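Local coordinates for protein protease (Actinomadura keratinilytica, PDB 8C4X) that is the inhibitor I9-type propeptide part of a subtilisin-family (S8) protease, the whole protein probably acting as a secreted serine endopeptidase, at residues A16-D30 with Q41-L55. Sequence-based numbering, arbitrary orientation.
Sequences AGQYIVTLKKGVSVD and QHRFGKVLNGFSAKL. Unlike the reference sequence in segment 16-30: Ala-16 (reference Thr). Unlike the reference sequence in segment 41-55: His-42 (reference Tyr).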
loop_
_atom_site.group_PDB
_atom_site.type_symbol
_atom_site.label_atom_id
_atom_site.label_comp_id
_atom_site.label_asym_id
_atom_site.label_seq_id
_atom_site.Cartn_x
_atom_site.Cartn_y
_atom_site.Cartn_z
ATOM N N ALA B 16 7.737 -5.613 8.809
ATOM C CA ALA B 16 7.881 -4.210 9.171
ATOM C C ALA B 16 8.262 -3.373 7.954
ATOM O O ALA B 16 9.141 -3.751 7.172
ATOM C CB ALA B 16 8.930 -4.066 10.277
ATOM N N GLY B 17 7.565 -2.248 7.784
ATOM C CA GLY B 17 7.854 -1.299 6.726
ATOM C C GLY B 17 7.403 -1.701 5.339
ATOM O O GLY B 17 7.843 -1.083 4.366
ATOM N N GLN B 18 6.544 -2.723 5.206
ATOM C CA GLN B 18 6.138 -3.230 3.902
ATOM C C GLN B 18 4.617 -3.296 3.858
ATOM O O GLN B 18 3.997 -3.782 4.812
ATOM C CB GLN B 18 6.761 -4.610 3.654
ATOM C CG GLN B 18 6.703 -5.089 2.233
ATOM C CD GLN B 18 7.660 -6.241 1.998
ATOM O OE1 GLN B 18 8.873 -6.041 1.905
ATOM N NE2 GLN B 18 7.118 -7.453 1.886
ATOM N N TYR B 19 4.020 -2.822 2.755
ATOM C CA TYR B 19 2.584 -2.566 2.711
ATOM C C TYR B 19 1.981 -2.992 1.382
ATOM O O TYR B 19 2.654 -3.038 0.352
ATOM C CB TYR B 19 2.267 -1.071 2.953
ATOM C CG TYR B 19 2.866 -0.597 4.242
ATOM C CD1 TYR B 19 2.176 -0.741 5.443
ATOM C CD2 TYR B 19 4.147 -0.073 4.267
ATOM C CE1 TYR B 19 2.744 -0.332 6.645
ATOM C CE2 TYR B 19 4.730 0.333 5.458
ATOM C CZ TYR B 19 4.023 0.204 6.637
ATOM O OH TYR B 19 4.606 0.610 7.813
ATOM N N ILE B 20 0.693 -3.326 1.442
ATOM C CA ILE B 20 -0.163 -3.491 0.274
ATOM C C ILE B 20 -1.102 -2.295 0.230
ATOM O O ILE B 20 -1.813 -2.030 1.203
ATOM C CB ILE B 20 -0.973 -4.793 0.354
ATOM C CG1 ILE B 20 -0.052 -6.013 0.344
ATOM C CG2 ILE B 20 -1.990 -4.878 -0.775
ATOM C CD1 ILE B 20 -0.744 -7.265 0.831
ATOM N N VAL B 21 -1.141 -1.607 -0.910
ATOM C CA VAL B 21 -1.934 -0.393 -1.073
ATOM C C VAL B 21 -2.936 -0.617 -2.198
ATOM O O VAL B 21 -2.564 -1.099 -3.273
ATOM C CB VAL B 21 -1.033 0.814 -1.389
ATOM C CG1 VAL B 21 -1.879 2.082 -1.562
ATOM C CG2 VAL B 21 0.016 0.995 -0.299
ATOM N N THR B 22 -4.201 -0.278 -1.962
ATOM C CA THR B 22 -5.146 -0.291 -3.070
ATOM C C THR B 22 -5.668 1.116 -3.306
ATOM O O THR B 22 -5.747 1.939 -2.384
ATOM C CB THR B 22 -6.337 -1.266 -2.886
ATOM O OG1 THR B 22 -7.315 -0.713 -2.006
ATOM C CG2 THR B 22 -5.875 -2.629 -2.365
ATOM N N LEU B 23 -5.960 1.379 -4.570
ATOM C CA LEU B 23 -6.382 2.682 -5.056
ATOM C C LEU B 23 -7.827 2.592 -5.530
ATOM O O LEU B 23 -8.297 1.527 -5.937
ATOM C CB LEU B 23 -5.476 3.148 -6.200
ATOM C CG LEU B 23 -3.977 3.106 -5.876
ATOM C CD1 LEU B 23 -3.098 3.595 -7.047
ATOM C CD2 LEU B 23 -3.679 3.905 -4.618
ATOM N N LYS B 24 -8.527 3.721 -5.472
ATOM C CA LYS B 24 -9.929 3.749 -5.856
ATOM C C LYS B 24 -10.087 3.423 -7.338
ATOM O O LYS B 24 -9.147 3.517 -8.132
ATOM C CB LYS B 24 -10.534 5.116 -5.534
ATOM C CG LYS B 24 -10.561 5.417 -4.040
ATOM C CD LYS B 24 -11.149 6.791 -3.741
ATOM C CE LYS B 24 -11.117 7.089 -2.250
ATOM N NZ LYS B 24 -11.687 8.432 -1.941
ATOM N N LYS B 25 -11.307 3.033 -7.707
ATOM C CA LYS B 25 -11.596 2.714 -9.095
ATOM C C LYS B 25 -11.265 3.901 -9.988
ATOM O O LYS B 25 -11.577 5.051 -9.663
ATOM C CB LYS B 25 -13.067 2.320 -9.250
ATOM C CG LYS B 25 -13.340 1.335 -10.372
ATOM C CD LYS B 25 -13.945 2.023 -11.585
ATOM N N GLY B 26 -10.602 3.614 -11.112
ATOM C CA GLY B 26 -10.206 4.629 -12.067
ATOM C C GLY B 26 -8.901 5.332 -11.768
ATOM O O GLY B 26 -8.434 6.120 -12.604
ATOM N N VAL B 27 -8.300 5.094 -10.609
ATOM C CA VAL B 27 -7.016 5.692 -10.260
ATOM C C VAL B 27 -5.916 4.788 -10.799
ATOM O O VAL B 27 -5.966 3.566 -10.621
ATOM C CB VAL B 27 -6.892 5.871 -8.738
ATOM C CG1 VAL B 27 -5.505 6.354 -8.365
ATOM C CG2 VAL B 27 -7.958 6.837 -8.224
ATOM N N SER B 28 -4.925 5.379 -11.463
ATOM C CA SER B 28 -3.853 4.615 -12.088
ATOM C C SER B 28 -2.745 4.329 -11.079
ATOM O O SER B 28 -2.169 5.258 -10.502
ATOM C CB SER B 28 -3.278 5.365 -13.285
ATOM O OG SER B 28 -2.001 4.857 -13.601
ATOM N N VAL B 29 -2.441 3.041 -10.885
ATOM C CA VAL B 29 -1.307 2.655 -10.048
ATOM C C VAL B 29 -0.014 3.250 -10.592
ATOM O O VAL B 29 0.774 3.847 -9.850
ATOM C CB VAL B 29 -1.229 1.120 -9.933
ATOM C CG1 VAL B 29 0.154 0.670 -9.440
ATOM C CG2 VAL B 29 -2.330 0.602 -8.998
ATOM N N ASP B 30 0.231 3.087 -11.896
ATOM C CA ASP B 30 1.487 3.557 -12.472
ATOM C C ASP B 30 1.638 5.061 -12.310
ATOM O O ASP B 30 2.728 5.551 -11.997
ATOM C CB ASP B 30 1.557 3.187 -13.949
ATOM C CG ASP B 30 1.713 1.700 -14.173
ATOM O OD1 ASP B 30 2.011 0.969 -13.200
ATOM O OD2 ASP B 30 1.533 1.261 -15.330
ATOM N N GLN B 41 7.377 -3.159 -5.180
ATOM C CA GLN B 41 7.781 -4.555 -5.274
ATOM C C GLN B 41 6.914 -5.332 -6.255
ATOM O O GLN B 41 7.429 -6.147 -7.024
ATOM C CB GLN B 41 7.728 -5.212 -3.895
ATOM C CG GLN B 41 8.760 -4.637 -2.944
ATOM C CD GLN B 41 8.555 -5.059 -1.504
ATOM O OE1 GLN B 41 7.421 -5.216 -1.042
ATOM N NE2 GLN B 41 9.657 -5.241 -0.781
ATOM N N HIS B 42 5.597 -5.098 -6.228
ATOM C CA HIS B 42 4.653 -5.680 -7.173
ATOM C C HIS B 42 3.583 -4.654 -7.488
ATOM O O HIS B 42 3.245 -3.822 -6.649
ATOM C CB HIS B 42 3.946 -6.928 -6.625
ATOM C CG HIS B 42 4.867 -8.060 -6.315
ATOM N ND1 HIS B 42 5.450 -8.829 -7.298
ATOM C CD2 HIS B 42 5.284 -8.568 -5.132
ATOM C CE1 HIS B 42 6.203 -9.758 -6.730
ATOM N NE2 HIS B 42 6.106 -9.629 -5.418
ATOM N N ARG B 43 3.013 -4.745 -8.681
ATOM C CA ARG B 43 1.862 -3.937 -9.054
ATOM C C ARG B 43 0.739 -4.850 -9.521
ATOM O O ARG B 43 0.986 -5.844 -10.215
ATOM C CB ARG B 43 2.234 -2.950 -10.158
ATOM C CG ARG B 43 3.319 -1.981 -9.723
ATOM C CD ARG B 43 3.686 -1.004 -10.847
ATOM N NE ARG B 43 4.857 -0.222 -10.465
ATOM C CZ ARG B 43 5.242 0.907 -11.046
ATOM N NH1 ARG B 43 4.557 1.443 -12.045
ATOM N NH2 ARG B 43 6.336 1.520 -10.604
ATOM N N PHE B 44 -0.489 -4.490 -9.159
ATOM C CA PHE B 44 -1.666 -5.295 -9.440
ATOM C C PHE B 44 -2.672 -4.462 -10.213
ATOM O O PHE B 44 -2.918 -3.299 -9.876
ATOM C CB PHE B 44 -2.328 -5.811 -8.149
ATOM C CG PHE B 44 -1.350 -6.239 -7.082
ATOM C CD1 PHE B 44 -0.422 -7.235 -7.340
ATOM C CD2 PHE B 44 -1.356 -5.635 -5.824
ATOM C CE1 PHE B 44 0.487 -7.636 -6.373
ATOM C CE2 PHE B 44 -0.455 -6.038 -4.838
ATOM C CZ PHE B 44 0.472 -7.043 -5.119
ATOM N N GLY B 45 -3.272 -5.072 -11.227
ATOM C CA GLY B 45 -4.326 -4.423 -11.986
ATOM C C GLY B 45 -5.557 -5.278 -12.205
ATOM O O GLY B 45 -6.620 -4.756 -12.558
ATOM N N LYS B 46 -5.434 -6.592 -12.026
ATOM C CA LYS B 46 -6.527 -7.508 -12.318
ATOM C C LYS B 46 -7.272 -7.966 -11.069
ATOM O O LYS B 46 -8.504 -7.884 -11.018
ATOM C CB LYS B 46 -5.989 -8.725 -13.085
ATOM C CG LYS B 46 -7.055 -9.691 -13.557
ATOM C CD LYS B 46 -8.008 -9.067 -14.562
ATOM C CE LYS B 46 -9.154 -10.019 -14.868
ATOM N NZ LYS B 46 -9.884 -9.621 -16.100
ATOM N N VAL B 47 -6.559 -8.446 -10.048
ATOM C CA VAL B 47 -7.246 -8.897 -8.837
ATOM C C VAL B 47 -7.349 -7.805 -7.788
ATOM O O VAL B 47 -8.147 -7.932 -6.848
ATOM C CB VAL B 47 -6.575 -10.128 -8.197
ATOM C CG1 VAL B 47 -6.588 -11.302 -9.174
ATOM C CG2 VAL B 47 -5.162 -9.807 -7.706
ATOM N N LEU B 48 -6.561 -6.743 -7.924
ATOM C CA LEU B 48 -6.635 -5.548 -7.108
ATOM C C LEU B 48 -6.196 -4.398 -7.992
ATOM O O LEU B 48 -5.456 -4.590 -8.962
ATOM C CB LEU B 48 -5.713 -5.595 -5.889
ATOM C CG LEU B 48 -6.017 -6.512 -4.726
ATOM C CD1 LEU B 48 -4.896 -6.378 -3.696
ATOM C CD2 LEU B 48 -7.377 -6.156 -4.131
ATOM N N ASN B 49 -6.643 -3.200 -7.645
ATOM C CA ASN B 49 -6.075 -1.981 -8.211
ATOM C C ASN B 49 -5.101 -1.478 -7.157
ATOM O O ASN B 49 -5.479 -0.757 -6.242
ATOM C CB ASN B 49 -7.156 -0.954 -8.521
ATOM C CG ASN B 49 -6.641 0.189 -9.371
ATOM O OD1 ASN B 49 -5.843 -0.022 -10.285
ATOM N ND2 ASN B 49 -7.109 1.406 -9.086
ATOM N N GLY B 50 -3.846 -1.904 -7.241
ATOM C CA GLY B 50 -2.970 -1.607 -6.130
ATOM C C GLY B 50 -1.550 -2.040 -6.389
ATOM O O GLY B 50 -1.165 -2.363 -7.514
ATOM N N PHE B 51 -0.777 -2.051 -5.312
ATOM C CA PHE B 51 0.638 -2.374 -5.402
ATOM C C PHE B 51 1.126 -2.732 -4.012
ATOM O O PHE B 51 0.438 -2.509 -3.012
ATOM C CB PHE B 51 1.447 -1.202 -5.986
ATOM C CG PHE B 51 1.396 0.055 -5.147
ATOM C CD1 PHE B 51 0.388 0.997 -5.339
ATOM C CD2 PHE B 51 2.358 0.295 -4.171
ATOM C CE1 PHE B 51 0.328 2.158 -4.565
ATOM C CE2 PHE B 51 2.317 1.461 -3.393
ATOM C CZ PHE B 51 1.302 2.397 -3.598
ATOM N N SER B 52 2.324 -3.293 -3.959
ATOM C CA SER B 52 3.001 -3.522 -2.694
ATOM C C SER B 52 4.357 -2.837 -2.746
ATOM O O SER B 52 4.955 -2.700 -3.820
ATOM C CB SER B 52 3.152 -5.029 -2.379
ATOM O OG SER B 52 3.918 -5.698 -3.363
ATOM N N ALA B 53 4.830 -2.397 -1.585
ATOM C CA ALA B 53 6.085 -1.661 -1.555
ATOM C C ALA B 53 6.578 -1.546 -0.127
ATOM O O ALA B 53 5.803 -1.616 0.834
ATOM C CB ALA B 53 5.928 -0.265 -2.170
ATOM N N LYS B 54 7.887 -1.366 -0.006
ATOM C CA LYS B 54 8.464 -0.868 1.229
ATOM C C LYS B 54 8.214 0.630 1.301
ATOM O O LYS B 54 8.380 1.338 0.304
ATOM C CB LYS B 54 9.961 -1.163 1.283
ATOM C CG LYS B 54 10.272 -2.638 1.497
ATOM C CD LYS B 54 11.615 -2.840 2.167
ATOM C CE LYS B 54 11.918 -4.327 2.348
ATOM N NZ LYS B 54 10.997 -4.986 3.330
ATOM N N LEU B 55 7.776 1.105 2.459
ATOM C CA LEU B 55 7.527 2.527 2.672
ATOM C C LEU B 55 8.161 2.949 3.986
ATOM O O LEU B 55 7.942 2.304 5.016
ATOM C CB LEU B 55 6.025 2.829 2.701
ATOM C CG LEU B 55 5.224 2.455 1.455
ATOM C CD1 LEU B 55 3.742 2.719 1.701
ATOM C CD2 LEU B 55 5.717 3.230 0.233
HETATM O O HOH W 1 10.812 -3.067 5.191
HETATM O O HOH W 2 6.778 2.203 7.520
HETATM O O HOH W 3 -4.065 0.989 -12.051
HETATM O O HOH W 4 5.139 4.226 -12.742
#
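Asp-30 and Arg-43 form a salt bridge at the start of helix 29-36: NH1 lies 2.8 Å from OD1, which sits at the edge of the guanidinium, while NH1 comes in from above the carboxylate plane. At the other end, Gln-18 OE1 takes two donors from opposite faces of its amide, Lys-54 NZ at 2.8 Å and Gln-41 NE2 at 2.9 Å, with the two glutamine amides nearly perpendicular (81°). Gln-18 NE2 bonds to Asp-75; an alanine here would probably leave the Lys-54 ammonium and the Gln-41 amide without their shared acceptor, and Asp-75 without its NE2 donor. Asn-49 ties down the type II turn 24-27: ND2 donates almost straight to Val-27 O at 2.9 Å, with weak bonds to Lys-24 O and Leu-23 O. Its CG is anti to the backbone N (chi1 -168°), which carries the amide in among those carbonyls. Between these ends, strands 18-23 and 50-54 run antiparallel, and the Val-21/Phe-51 pair is bonded both ways, Val-21 N reaching Phe-51 O at 2.8 Å. Gly-50 lies close against Thr-22, and a CB there would collide with Val-21 O. Val-21 CB sits over one face of the Phe-51 ring, 3.8 Å from its centroid, and Val-29 CG1 meets CD1 of that ring. Tyr-19 CD2 packs on Leu-55 CB. Strand 18-23 lies between 50-54 and 69-76; helix 29-36 packs on Phe-51 through Val-33, and helix 57-64 on Tyr-19 and Val-21 through Leu-60 and Leu-63, giving the alpha/beta fold of I9 propeptides, two helices on a sheet.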